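Local atomic coordinates of RNA-binding protein RMD9, mitochondrial (Saccharomyces cerevisiae S288C, PDB entry 7A9X), a protein that binds a dodecameric sequence element in the 3'-untranslated regions of mitochondrial mRNAs and takes part in the processing or stability of those transcripts. Residues I399-F404 against P433-S438; V406-A411 against D421-N426; H415-I420 against N454-D459. All coordinates share one frame; numbering follows the deposited sequence.

Interaction 1: I399-F404 against P433-S438; sequences IDEPFF and PRTIIS. With nucleotides of chain B.
Glu-401 sends its carboxylate into the turn formed by Arg-434, Thr-435 and Ser-438, and this one side chain carries most of the contact. With CG turned away from the backbone N (chi1 -156°) and the rest of the chain extended, a glutamate has just the length to bring both oxygens there.

The hydrogen bonds come first. Thr-435 N donates to Glu-401 OE2 at 2.8 Å, almost straight at 169° but arriving 50° out of the carboxylate plane. Thr-435 OG1 donates to Glu-401 OE1, although their modelled separation is too short to be trusted in detail. The same OG1 also accepts from Ile-437 N at 3.2 Å, the N-cap bond of helix 436-445, so a threonine suits the place by serving both partners. Ser-438 OG stands 2.7 Å from Glu-401 OE2; its single proton could instead go to Thr-435 O.

The charged pairing is looser. Arg-434 NE makes only a weak, 3.5 Å salt bridge to Glu-401 OE2, whereas NE and NH1 together grip Ser-438 OG side-on, NH1 at 2.8 Å, with the oxygen lying in the guanidinium plane. A negative charge beside a helix start and an arginine would probably be stabilised despite its burial.

Beside this polar centre, Ile-437 and Pro-402 meet the RNA: Ile-437 reaches two successive uracils, CG2 lying 3.7 Å from O2 of U10 and CD1 3.3 Å from O2 of U11, both of chain B, while Pro-402 packs on U10. Such apolar side chains beside successive bases are a familiar feature of pentatricopeptide repeat (PPR) proteins.

The contact thus joins the N-terminal end of helix 401-410, in the inferred seventh repeat, to residues leading into the inferred eighth, with Tyr-427 of helix 417-429 packed against Glu-401, Arg-434 and Ser-438, and Asn-405 holding Glu-401 OE1.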
loop_
_atom_site.group_PDB
_atom_site.type_symbol
_atom_site.label_atom_id
_atom_site.label_comp_id
_atom_site.label_asym_id
_atom_site.label_seq_id
_atom_site.Cartn_x
_atom_site.Cartn_y
_atom_site.Cartn_z
ATOM N N ILE A 399 -14.660 0.835 17.357
ATOM C CA ILE A 399 -13.597 1.674 16.818
ATOM C C ILE A 399 -12.278 0.918 16.861
ATOM O O ILE A 399 -11.928 0.294 17.872
ATOM C CB ILE A 399 -13.512 3.002 17.583
ATOM C CG1 ILE A 399 -14.830 3.769 17.458
ATOM C CG2 ILE A 399 -12.368 3.847 17.049
ATOM C CD1 ILE A 399 -14.809 5.131 18.113
ATOM N N ASP A 400 -11.553 0.949 15.751
ATOM C CA ASP A 400 -10.210 0.399 15.672
ATOM C C ASP A 400 -9.187 1.481 15.996
ATOM O O ASP A 400 -9.466 2.680 15.917
ATOM C CB ASP A 400 -9.953 -0.171 14.280
ATOM C CG ASP A 400 -10.483 0.731 13.182
ATOM O OD1 ASP A 400 -11.719 0.883 13.081
ATOM O OD2 ASP A 400 -9.667 1.310 12.437
ATOM N N GLU A 401 -7.988 1.045 16.360
ATOM C CA GLU A 401 -6.956 1.994 16.756
ATOM C C GLU A 401 -6.493 2.895 15.612
ATOM O O GLU A 401 -6.278 4.092 15.843
ATOM C CB GLU A 401 -5.753 1.268 17.358
ATOM C CG GLU A 401 -4.943 2.155 18.283
ATOM C CD GLU A 401 -3.511 1.700 18.431
ATOM O OE1 GLU A 401 -2.903 1.302 17.412
ATOM O OE2 GLU A 401 -2.998 1.742 19.569
ATOM N N PRO A 402 -6.300 2.386 14.386
ATOM C CA PRO A 402 -5.875 3.290 13.302
ATOM C C PRO A 402 -6.833 4.444 13.058
ATOM O O PRO A 402 -6.392 5.513 12.620
ATOM C CB PRO A 402 -5.787 2.358 12.087
ATOM C CG PRO A 402 -5.462 1.038 12.670
ATOM C CD PRO A 402 -6.258 0.978 13.943
ATOM N N PHE A 403 -8.127 4.263 13.337
ATOM C CA PHE A 403 -9.084 5.357 13.198
ATOM C C PHE A 403 -8.648 6.574 14.007
ATOM O O PHE A 403 -8.601 7.695 13.486
ATOM C CB PHE A 403 -10.476 4.891 13.628
ATOM C CG PHE A 403 -11.511 5.986 13.640
ATOM C CD1 PHE A 403 -12.114 6.402 12.462
ATOM C CD2 PHE A 403 -11.889 6.591 14.830
ATOM C CE1 PHE A 403 -13.067 7.405 12.468
ATOM C CE2 PHE A 403 -12.842 7.594 14.845
ATOM C CZ PHE A 403 -13.433 8.002 13.664
ATOM N N PHE A 404 -8.317 6.371 15.283
ATOM C CA PHE A 404 -7.851 7.471 16.116
ATOM C C PHE A 404 -6.383 7.810 15.877
ATOM O O PHE A 404 -5.984 8.958 16.101
ATOM C CB PHE A 404 -8.081 7.148 17.595
ATOM C CG PHE A 404 -9.477 7.452 18.072
ATOM C CD1 PHE A 404 -9.965 8.753 18.041
ATOM C CD2 PHE A 404 -10.295 6.447 18.566
ATOM C CE1 PHE A 404 -11.247 9.044 18.485
ATOM C CE2 PHE A 404 -11.579 6.730 19.013
ATOM C CZ PHE A 404 -12.055 8.031 18.971
ATOM N N PRO A 433 -8.266 -1.988 21.340
ATOM C CA PRO A 433 -7.051 -2.815 21.375
ATOM C C PRO A 433 -5.835 -2.000 20.969
ATOM O O PRO A 433 -5.740 -1.548 19.823
ATOM C CB PRO A 433 -7.354 -3.934 20.370
ATOM C CG PRO A 433 -8.851 -3.979 20.289
ATOM C CD PRO A 433 -9.309 -2.562 20.474
ATOM N N ARG A 434 -4.905 -1.801 21.898
ATOM C CA ARG A 434 -3.815 -0.860 21.684
ATOM C C ARG A 434 -2.635 -1.522 20.984
ATOM O O ARG A 434 -2.312 -2.685 21.239
ATOM C CB ARG A 434 -3.365 -0.267 23.021
ATOM C CG ARG A 434 -4.472 0.439 23.791
ATOM C CD ARG A 434 -4.999 1.643 23.023
ATOM N NE ARG A 434 -3.951 2.629 22.775
ATOM C CZ ARG A 434 -3.608 3.587 23.631
ATOM N NH1 ARG A 434 -2.640 4.440 23.324
ATOM N NH2 ARG A 434 -4.231 3.691 24.799
ATOM N N THR A 435 -2.004 -0.772 20.086
ATOM C CA THR A 435 -0.727 -1.129 19.482
ATOM C C THR A 435 0.306 -0.070 19.851
ATOM O O THR A 435 -0.009 0.945 20.477
ATOM C CB THR A 435 -0.833 -1.251 17.958
ATOM O OG1 THR A 435 -0.890 0.058 17.376
ATOM C CG2 THR A 435 -2.069 -2.034 17.562
ATOM N N ILE A 436 1.555 -0.312 19.447
ATOM C CA ILE A 436 2.612 0.659 19.702
ATOM C C ILE A 436 2.492 1.906 18.842
ATOM O O ILE A 436 3.170 2.901 19.121
ATOM C CB ILE A 436 4.000 0.024 19.488
ATOM C CG1 ILE A 436 4.204 -0.345 18.019
ATOM C CG2 ILE A 436 4.166 -1.202 20.373
ATOM C CD1 ILE A 436 5.579 -0.918 17.725
ATOM N N ILE A 437 1.650 1.881 17.804
ATOM C CA ILE A 437 1.514 3.038 16.923
ATOM C C ILE A 437 0.979 4.241 17.692
ATOM O O ILE A 437 1.492 5.358 17.555
ATOM C CB ILE A 437 0.610 2.702 15.722
ATOM C CG1 ILE A 437 1.039 1.388 15.064
ATOM C CG2 ILE A 437 0.618 3.847 14.716
ATOM C CD1 ILE A 437 2.424 1.410 14.478
ATOM N N SER A 438 -0.060 4.034 18.505
ATOM C CA SER A 438 -0.656 5.135 19.256
ATOM C C SER A 438 0.361 5.779 20.189
ATOM O O SER A 438 0.496 7.008 20.228
ATOM C CB SER A 438 -1.864 4.632 20.046
ATOM O OG SER A 438 -1.489 3.584 20.927
ATOM P P U B 10 0.342 4.755 5.826
ATOM O OP1 U B 10 0.836 5.999 5.182
ATOM O OP2 U B 10 1.294 3.645 6.089
ATOM O "O5'" U B 10 -0.348 5.161 7.205
ATOM C "C5'" U B 10 -1.128 6.343 7.321
ATOM C "C4'" U B 10 -1.527 6.588 8.754
ATOM O "O4'" U B 10 -2.251 5.433 9.246
ATOM C "C3'" U B 10 -0.375 6.768 9.734
ATOM O "O3'" U B 10 0.073 8.113 9.793
ATOM C "C2'" U B 10 -0.952 6.273 11.057
ATOM O "O2'" U B 10 -1.676 7.303 11.713
ATOM C "C1'" U B 10 -1.936 5.194 10.598
ATOM N N1 U B 10 -1.389 3.822 10.718
ATOM C C2 U B 10 -1.737 3.090 11.838
ATOM O O2 U B 10 -2.458 3.530 12.717
ATOM N N3 U B 10 -1.210 1.824 11.888
ATOM C C4 U B 10 -0.391 1.229 10.951
ATOM O O4 U B 10 0.004 0.079 11.139
ATOM C C5 U B 10 -0.078 2.050 9.820
ATOM C C6 U B 10 -0.578 3.285 9.744
ATOM P P U B 11 1.559 8.501 9.323
ATOM O OP1 U B 11 1.629 9.980 9.180
ATOM O OP2 U B 11 1.913 7.642 8.164
ATOM O "O5'" U B 11 2.477 8.074 10.555
ATOM C "C5'" U B 11 2.398 8.752 11.797
ATOM C "C4'" U B 11 3.231 8.070 12.851
ATOM O "O4'" U B 11 2.648 6.781 13.181
ATOM C "C3'" U B 11 4.661 7.733 12.460
ATOM O "O3'" U B 11 5.538 8.841 12.547
ATOM C "C2'" U B 11 5.005 6.599 13.415
ATOM O "O2'" U B 11 5.298 7.101 14.710
ATOM C "C1'" U B 11 3.672 5.854 13.482
ATOM N N1 U B 11 3.605 4.750 12.499
ATOM C C2 U B 11 4.304 3.588 12.774
ATOM O O2 U B 11 4.969 3.430 13.785
ATOM N N3 U B 11 4.190 2.610 11.818
ATOM C C4 U B 11 3.468 2.678 10.643
ATOM O O4 U B 11 3.464 1.715 9.876
ATOM C C5 U B 11 2.777 3.912 10.433
ATOM C C6 U B 11 2.868 4.881 11.347
#

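Interaction 2: V406-A411 against D421-N426; sequences VMLTRA and DFIDKN. With nucleotides of chain B.
Ile-423 meets Met-407 and Leu-408 with different branches, and this trio makes the buried seam between the two segments. The extended run through CB and CG (chi1 -172°) sets Met-407 SD 3.4 Å from Ile-423 CD1; the bend at the last torsion then turns only the methyl CE. The flexible, unbranched thioether suits a place where one atom must reach across to another helix. Leu-408 stays closer to home: its CB lies 3.9 Å from Ile-423 CG2, and its CD1 lies 4.2 Å from Ile-423 CB, the two side chains sliding past one another in opposite directions. Ile-423 can serve both neighbours because its beta branch splits, CG2 pointing away from the backbone N while CG1 (chi1 -60°) leads its CD1 to the methionine.

These segments belong to the two helices assigned to the seventh pentatricopeptide repeat, a helical hairpin whose first helix faces the RNA and whose second backs it. Phe-404 and the leucines and isoleucines of helices 379-396 and 436-445 extend the apolar packing on to adjacent helices.

The other side of helix 401-410 meets chain B. Val-406 CG2 lies 3.3 Å from O4' of U10, and Thr-409 CG2 lies 3.4 Å from OP1 of U11. Arg-410, bent at its second torsion, turns its guanidinium edge to the backbone phosphate, NH2 donating to OP1 of U11 at 3.0 Å and 165°. Thr-369 receives a bond from NE and Asn-365 a weak one from NH1, which together fix the plane of the group. With a leucine here, the phosphate of U11 would probably lose its cationic mate and Thr-369 OG1 the donor that now reaches it. Thr-409 OG1 is itself bonded to the backbone O of Asn-405, one turn earlier in the helix.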
loop_
_atom_site.group_PDB
_atom_site.type_symbol
_atom_site.label_atom_id
_atom_site.label_comp_id
_atom_site.label_asym_id
_atom_site.label_seq_id
_atom_site.Cartn_x
_atom_site.Cartn_y
_atom_site.Cartn_z
ATOM N N VAL A 406 -4.805 7.894 12.875
ATOM C CA VAL A 406 -4.795 8.823 11.747
ATOM C C VAL A 406 -5.312 10.189 12.178
ATOM O O VAL A 406 -4.723 11.226 11.850
ATOM C CB VAL A 406 -5.621 8.258 10.576
ATOM C CG1 VAL A 406 -5.696 9.272 9.450
ATOM C CG2 VAL A 406 -5.024 6.955 10.084
ATOM N N MET A 407 -6.422 10.208 12.920
ATOM C CA MET A 407 -6.985 11.467 13.396
ATOM C C MET A 407 -5.969 12.254 14.214
ATOM O O MET A 407 -5.772 13.452 13.985
ATOM C CB MET A 407 -8.243 11.189 14.222
ATOM C CG MET A 407 -9.035 12.426 14.609
ATOM S SD MET A 407 -10.337 12.066 15.802
ATOM C CE MET A 407 -11.235 10.763 14.965
ATOM N N LEU A 408 -5.305 11.591 15.165
ATOM C CA LEU A 408 -4.338 12.274 16.018
ATOM C C LEU A 408 -3.131 12.756 15.221
ATOM O O LEU A 408 -2.634 13.865 15.452
ATOM C CB LEU A 408 -3.896 11.349 17.150
ATOM C CG LEU A 408 -2.863 11.917 18.123
ATOM C CD1 LEU A 408 -3.385 13.185 18.782
ATOM C CD2 LEU A 408 -2.493 10.884 19.170
ATOM N N THR A 409 -2.642 11.936 14.289
ATOM C CA THR A 409 -1.490 12.329 13.481
ATOM C C THR A 409 -1.775 13.609 12.706
ATOM O O THR A 409 -1.027 14.590 12.797
ATOM C CB THR A 409 -1.116 11.203 12.514
ATOM O OG1 THR A 409 -0.870 9.993 13.242
ATOM C CG2 THR A 409 0.122 11.579 11.717
ATOM N N ARG A 410 -2.866 13.615 11.940
ATOM C CA ARG A 410 -3.207 14.768 11.118
ATOM C C ARG A 410 -3.639 15.975 11.944
ATOM O O ARG A 410 -3.566 17.102 11.445
ATOM C CB ARG A 410 -4.308 14.387 10.129
ATOM C CG ARG A 410 -3.971 13.183 9.258
ATOM C CD ARG A 410 -2.843 13.494 8.281
ATOM N NE ARG A 410 -2.532 12.353 7.422
ATOM C CZ ARG A 410 -1.446 11.593 7.548
ATOM N NH1 ARG A 410 -1.248 10.574 6.723
ATOM N NH2 ARG A 410 -0.554 11.857 8.492
ATOM N N ALA A 411 -4.076 15.772 13.191
ATOM C CA ALA A 411 -4.514 16.892 14.018
ATOM C C ALA A 411 -3.363 17.767 14.498
ATOM O O ALA A 411 -3.616 18.792 15.140
ATOM C CB ALA A 411 -5.306 16.384 15.224
ATOM N N ASP A 421 -5.149 15.253 24.351
ATOM C CA ASP A 421 -5.763 14.613 25.507
ATOM C C ASP A 421 -7.130 14.032 25.174
ATOM O O ASP A 421 -7.550 13.057 25.809
ATOM C CB ASP A 421 -5.879 15.614 26.660
ATOM C CG ASP A 421 -4.539 16.189 27.073
ATOM O OD1 ASP A 421 -3.523 15.476 26.961
ATOM O OD2 ASP A 421 -4.498 17.360 27.499
ATOM N N PHE A 422 -7.830 14.605 24.194
ATOM C CA PHE A 422 -9.122 14.066 23.791
ATOM C C PHE A 422 -8.963 12.699 23.134
ATOM O O PHE A 422 -9.692 11.756 23.460
ATOM C CB PHE A 422 -9.826 15.051 22.857
ATOM C CG PHE A 422 -11.122 14.540 22.290
ATOM C CD1 PHE A 422 -12.274 14.509 23.064
ATOM C CD2 PHE A 422 -11.191 14.101 20.977
ATOM C CE1 PHE A 422 -13.472 14.041 22.539
ATOM C CE2 PHE A 422 -12.382 13.633 20.443
ATOM C CZ PHE A 422 -13.525 13.601 21.223
ATOM N N ILE A 423 -8.002 12.568 22.215
ATOM C CA ILE A 423 -7.788 11.288 21.546
ATOM C C ILE A 423 -7.236 10.259 22.522
ATOM O O ILE A 423 -7.660 9.096 22.523
ATOM C CB ILE A 423 -6.855 11.461 20.332
ATOM C CG1 ILE A 423 -7.461 12.437 19.325
ATOM C CG2 ILE A 423 -6.598 10.114 19.662
ATOM C CD1 ILE A 423 -8.846 12.056 18.895
ATOM N N ASP A 424 -6.276 10.665 23.358
ATOM C CA ASP A 424 -5.708 9.751 24.344
ATOM C C ASP A 424 -6.789 9.204 25.266
ATOM O O ASP A 424 -6.795 8.012 25.593
ATOM C CB ASP A 424 -4.622 10.468 25.147
ATOM C CG ASP A 424 -3.673 9.511 25.839
ATOM O OD1 ASP A 424 -3.886 8.284 25.744
ATOM O OD2 ASP A 424 -2.706 9.988 26.472
ATOM N N LYS A 425 -7.721 10.064 25.678
ATOM C CA LYS A 425 -8.828 9.632 26.521
ATOM C C LYS A 425 -9.759 8.673 25.788
ATOM O O LYS A 425 -10.290 7.739 26.400
ATOM C CB LYS A 425 -9.593 10.859 27.018
ATOM C CG LYS A 425 -10.950 10.580 27.637
ATOM C CD LYS A 425 -11.658 11.887 27.961
ATOM C CE LYS A 425 -13.094 11.662 28.408
ATOM N NZ LYS A 425 -13.814 12.952 28.599
ATOM N N ASN A 426 -9.956 8.872 24.483
ATOM C CA ASN A 426 -10.904 8.047 23.742
ATOM C C ASN A 426 -10.393 6.634 23.497
ATOM O O ASN A 426 -11.203 5.737 23.240
ATOM C CB ASN A 426 -11.257 8.720 22.415
ATOM C CG ASN A 426 -12.202 9.894 22.592
ATOM O OD1 ASN A 426 -12.246 10.516 23.654
ATOM N ND2 ASN A 426 -12.971 10.198 21.553
ATOM P P U B 10 0.342 4.755 5.826
ATOM O OP1 U B 10 0.836 5.999 5.182
ATOM O OP2 U B 10 1.294 3.645 6.089
ATOM O "O5'" U B 10 -0.348 5.161 7.205
ATOM C "C5'" U B 10 -1.128 6.343 7.321
ATOM C "C4'" U B 10 -1.527 6.588 8.754
ATOM O "O4'" U B 10 -2.251 5.433 9.246
ATOM C "C3'" U B 10 -0.375 6.768 9.734
ATOM O "O3'" U B 10 0.073 8.113 9.793
ATOM C "C2'" U B 10 -0.952 6.273 11.057
ATOM O "O2'" U B 10 -1.676 7.303 11.713
ATOM C "C1'" U B 10 -1.936 5.194 10.598
ATOM N N1 U B 10 -1.389 3.822 10.718
ATOM C C2 U B 10 -1.737 3.090 11.838
ATOM O O2 U B 10 -2.458 3.530 12.717
ATOM N N3 U B 10 -1.210 1.824 11.888
ATOM C C4 U B 10 -0.391 1.229 10.951
ATOM O O4 U B 10 0.004 0.079 11.139
ATOM C C5 U B 10 -0.078 2.050 9.820
ATOM C C6 U B 10 -0.578 3.285 9.744
ATOM P P U B 11 1.559 8.501 9.323
ATOM O OP1 U B 11 1.629 9.980 9.180
ATOM O OP2 U B 11 1.913 7.642 8.164
ATOM O "O5'" U B 11 2.477 8.074 10.555
ATOM C "C5'" U B 11 2.398 8.752 11.797
ATOM C "C4'" U B 11 3.231 8.070 12.851
ATOM O "O4'" U B 11 2.648 6.781 13.181
ATOM C "C3'" U B 11 4.661 7.733 12.460
ATOM O "O3'" U B 11 5.538 8.841 12.547
ATOM C "C2'" U B 11 5.005 6.599 13.415
ATOM O "O2'" U B 11 5.298 7.101 14.710
ATOM C "C1'" U B 11 3.672 5.854 13.482
ATOM N N1 U B 11 3.605 4.750 12.499
ATOM C C2 U B 11 4.304 3.588 12.774
ATOM O O2 U B 11 4.969 3.430 13.785
ATOM N N3 U B 11 4.190 2.610 11.818
ATOM C C4 U B 11 3.468 2.678 10.643
ATOM O O4 U B 11 3.464 1.715 9.876
ATOM C C5 U B 11 2.777 3.912 10.433
ATOM C C6 U B 11 2.868 4.881 11.347
#

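Interaction 3: H415-I420 against N454-D459; sequences HERSII and NEEILD
Arg-417 and Glu-456 reach for each other from opposite directions; the closest CA atoms of the segments 415-420 and 454-459 are those of these two residues, 11.8 Å apart. Starting at CB, the arginine points toward the other segment, and its chain continues fully extended through CG and CD to NE (chi1 -176°). The aliphatic part has no partner on 454-459; Ile-449 and Asn-451, in the loop before helix 454-470, pack on this side chain instead. The glutamate first comes near where Arg-417 NE lies 3.6 Å from Glu-456 OE2. Next, Arg-417 CZ lies 4.0 Å from Glu-456 OE2. At the tip, Arg-417 NH2 makes the salt bridge, donating to Glu-456 OE2 at 3.5 Å and 155°, a weak bond. NH1 turns to the stronger partner, Asp-421 OD2, one turn further along the arginine's own helix. The guanidinium is thus shared between two carboxylates, and only its NE and NH2 edge is given to this contact.

Helices 417-429 and 454-470 are assigned to the seventh and eighth pentatricopeptide repeats, as the second helices of successive hairpins in the superhelical stack. The nearest atom of this contact is about 13 Å from the bound RNA. Two long, extended side chains can span the wide CA separation, and their charge suits a partly exposed surface position.

Glu-456 answers with its own extended chain. Its carboxylate stands at 88° to the guanidinium plane, so the arginine's edge meets a carboxylate turned across it, and the two groups do not form the flat, doubly bonded pair that these ions can make. Each glutamate oxygen has a further partner: OE1 pairs with Arg-460 NE, and OE2 takes a weak bond from Thr-452. Arg-460 in turn bonds Asp-424, carrying the line of alternating charges back to helix 417-429.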
loop_
_atom_site.group_PDB
_atom_site.type_symbol
_atom_site.label_atom_id
_atom_site.label_comp_id
_atom_site.label_asym_id
_atom_site.label_seq_id
_atom_site.Cartn_x
_atom_site.Cartn_y
_atom_site.Cartn_z
ATOM N N HIS A 415 -2.155 22.270 16.372
ATOM C CA HIS A 415 -1.173 22.690 17.376
ATOM C C HIS A 415 -1.845 23.034 18.706
ATOM O O HIS A 415 -1.594 24.084 19.299
ATOM C CB HIS A 415 -0.340 23.875 16.875
ATOM C CG HIS A 415 0.472 23.578 15.653
ATOM N ND1 HIS A 415 1.540 22.704 15.660
ATOM C CD2 HIS A 415 0.387 24.056 14.389
ATOM C CE1 HIS A 415 2.069 22.649 14.450
ATOM N NE2 HIS A 415 1.389 23.460 13.660
ATOM N N GLU A 416 -2.710 22.139 19.180
ATOM C CA GLU A 416 -3.404 22.341 20.445
ATOM C C GLU A 416 -3.349 21.068 21.278
ATOM O O GLU A 416 -3.416 19.958 20.743
ATOM C CB GLU A 416 -4.863 22.778 20.230
ATOM C CG GLU A 416 -5.758 21.748 19.560
ATOM C CD GLU A 416 -7.208 22.192 19.511
ATOM O OE1 GLU A 416 -7.471 23.391 19.737
ATOM O OE2 GLU A 416 -8.087 21.342 19.252
ATOM N N ARG A 417 -3.223 21.242 22.596
ATOM C CA ARG A 417 -3.065 20.109 23.501
ATOM C C ARG A 417 -4.391 19.424 23.802
ATOM O O ARG A 417 -4.411 18.222 24.096
ATOM C CB ARG A 417 -2.406 20.575 24.802
ATOM C CG ARG A 417 -2.090 19.467 25.793
ATOM C CD ARG A 417 -1.461 20.033 27.054
ATOM N NE ARG A 417 -0.991 18.990 27.961
ATOM C CZ ARG A 417 -1.686 18.527 28.995
ATOM N NH1 ARG A 417 -2.890 19.015 29.259
ATOM N NH2 ARG A 417 -1.175 17.578 29.768
ATOM N N SER A 418 -5.499 20.168 23.731
ATOM C CA SER A 418 -6.804 19.604 24.062
ATOM C C SER A 418 -7.148 18.425 23.159
ATOM O O SER A 418 -7.716 17.430 23.620
ATOM C CB SER A 418 -7.880 20.682 23.949
ATOM O OG SER A 418 -8.012 21.110 22.604
ATOM N N ILE A 419 -6.820 18.521 21.869
ATOM C CA ILE A 419 -7.139 17.433 20.955
ATOM C C ILE A 419 -6.254 16.219 21.213
ATOM O O ILE A 419 -6.658 15.084 20.928
ATOM C CB ILE A 419 -7.034 17.915 19.493
ATOM C CG1 ILE A 419 -7.791 16.965 18.563
ATOM C CG2 ILE A 419 -5.579 18.063 19.063
ATOM C CD1 ILE A 419 -9.279 16.922 18.827
ATOM N N ILE A 420 -5.059 16.425 21.769
ATOM C CA ILE A 420 -4.193 15.302 22.108
ATOM C C ILE A 420 -4.766 14.534 23.292
ATOM O O ILE A 420 -4.868 13.300 23.266
ATOM C CB ILE A 420 -2.763 15.797 22.395
ATOM C CG1 ILE A 420 -2.235 16.608 21.212
ATOM C CG2 ILE A 420 -1.838 14.628 22.702
ATOM C CD1 ILE A 420 -0.850 17.187 21.440
ATOM N N ASN A 454 9.229 18.879 29.857
ATOM C CA ASN A 454 10.092 17.711 29.714
ATOM C C ASN A 454 9.601 16.529 30.540
ATOM O O ASN A 454 9.999 15.391 30.266
ATOM C CB ASN A 454 11.528 18.068 30.103
ATOM C CG ASN A 454 12.202 18.964 29.081
ATOM O OD1 ASN A 454 11.538 19.607 28.267
ATOM N ND2 ASN A 454 13.529 19.006 29.114
ATOM N N GLU A 455 8.749 16.772 31.538
ATOM C CA GLU A 455 8.181 15.677 32.315
ATOM C C GLU A 455 7.192 14.872 31.482
ATOM O O GLU A 455 7.230 13.636 31.479
ATOM C CB GLU A 455 7.501 16.224 33.570
ATOM C CG GLU A 455 8.326 17.245 34.326
ATOM C CD GLU A 455 7.585 17.825 35.511
ATOM O OE1 GLU A 455 6.589 17.209 35.947
ATOM O OE2 GLU A 455 7.993 18.897 36.005
ATOM N N GLU A 456 6.294 15.558 30.768
ATOM C CA GLU A 456 5.331 14.853 29.930
ATOM C C GLU A 456 6.014 14.141 28.770
ATOM O O GLU A 456 5.578 13.057 28.367
ATOM C CB GLU A 456 4.274 15.825 29.407
ATOM C CG GLU A 456 3.147 15.151 28.648
ATOM C CD GLU A 456 2.089 16.131 28.186
ATOM O OE1 GLU A 456 1.262 15.753 27.330
ATOM O OE2 GLU A 456 2.087 17.279 28.680
ATOM N N ILE A 457 7.083 14.729 28.229
ATOM C CA ILE A 457 7.839 14.069 27.168
ATOM C C ILE A 457 8.449 12.773 27.685
ATOM O O ILE A 457 8.439 11.745 26.995
ATOM C CB ILE A 457 8.911 15.021 26.605
ATOM C CG1 ILE A 457 8.253 16.282 26.037
ATOM C CG2 ILE A 457 9.736 14.326 25.537
ATOM C CD1 ILE A 457 9.228 17.246 25.400
ATOM N N LEU A 458 8.982 12.800 28.909
ATOM C CA LEU A 458 9.507 11.583 29.518
ATOM C C LEU A 458 8.401 10.566 29.769
ATOM O O LEU A 458 8.588 9.369 29.527
ATOM C CB LEU A 458 10.230 11.919 30.823
ATOM C CG LEU A 458 11.668 12.425 30.717
ATOM C CD1 LEU A 458 12.138 12.972 32.055
ATOM C CD2 LEU A 458 12.582 11.307 30.244
ATOM N N ASP A 459 7.241 11.024 30.248
ATOM C CA ASP A 459 6.154 10.104 30.572
ATOM C C ASP A 459 5.667 9.367 29.331
ATOM O O ASP A 459 5.479 8.144 29.354
ATOM C CB ASP A 459 5.003 10.862 31.235
ATOM C CG ASP A 459 5.386 11.440 32.582
ATOM O OD1 ASP A 459 6.196 10.810 33.295
ATOM O OD2 ASP A 459 4.881 12.528 32.925
#

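Interaction 2 is the buried one, purely apolar between its segments, and it closes a single inferred repeat; interactions 1 and 3 both link the inferred seventh repeat to the eighth or the residues leading into it, but at different depths. Interaction 1 is partly buried and relies on several hydrogen bonds around one carboxylate, whereas interaction 3 lies at the surface. Helix 401-410 serves interactions 1 and 2, and Phe-404 packs on Ile-423 and Asn-426 to connect them. Helix 417-429 serves interactions 2 and 3, where Leu-408 touches Ile-420. The chemistry changes from a hydrogen-bonded carboxylate, through apolar packing, to a weak surface ion pair; RNA borders the first two.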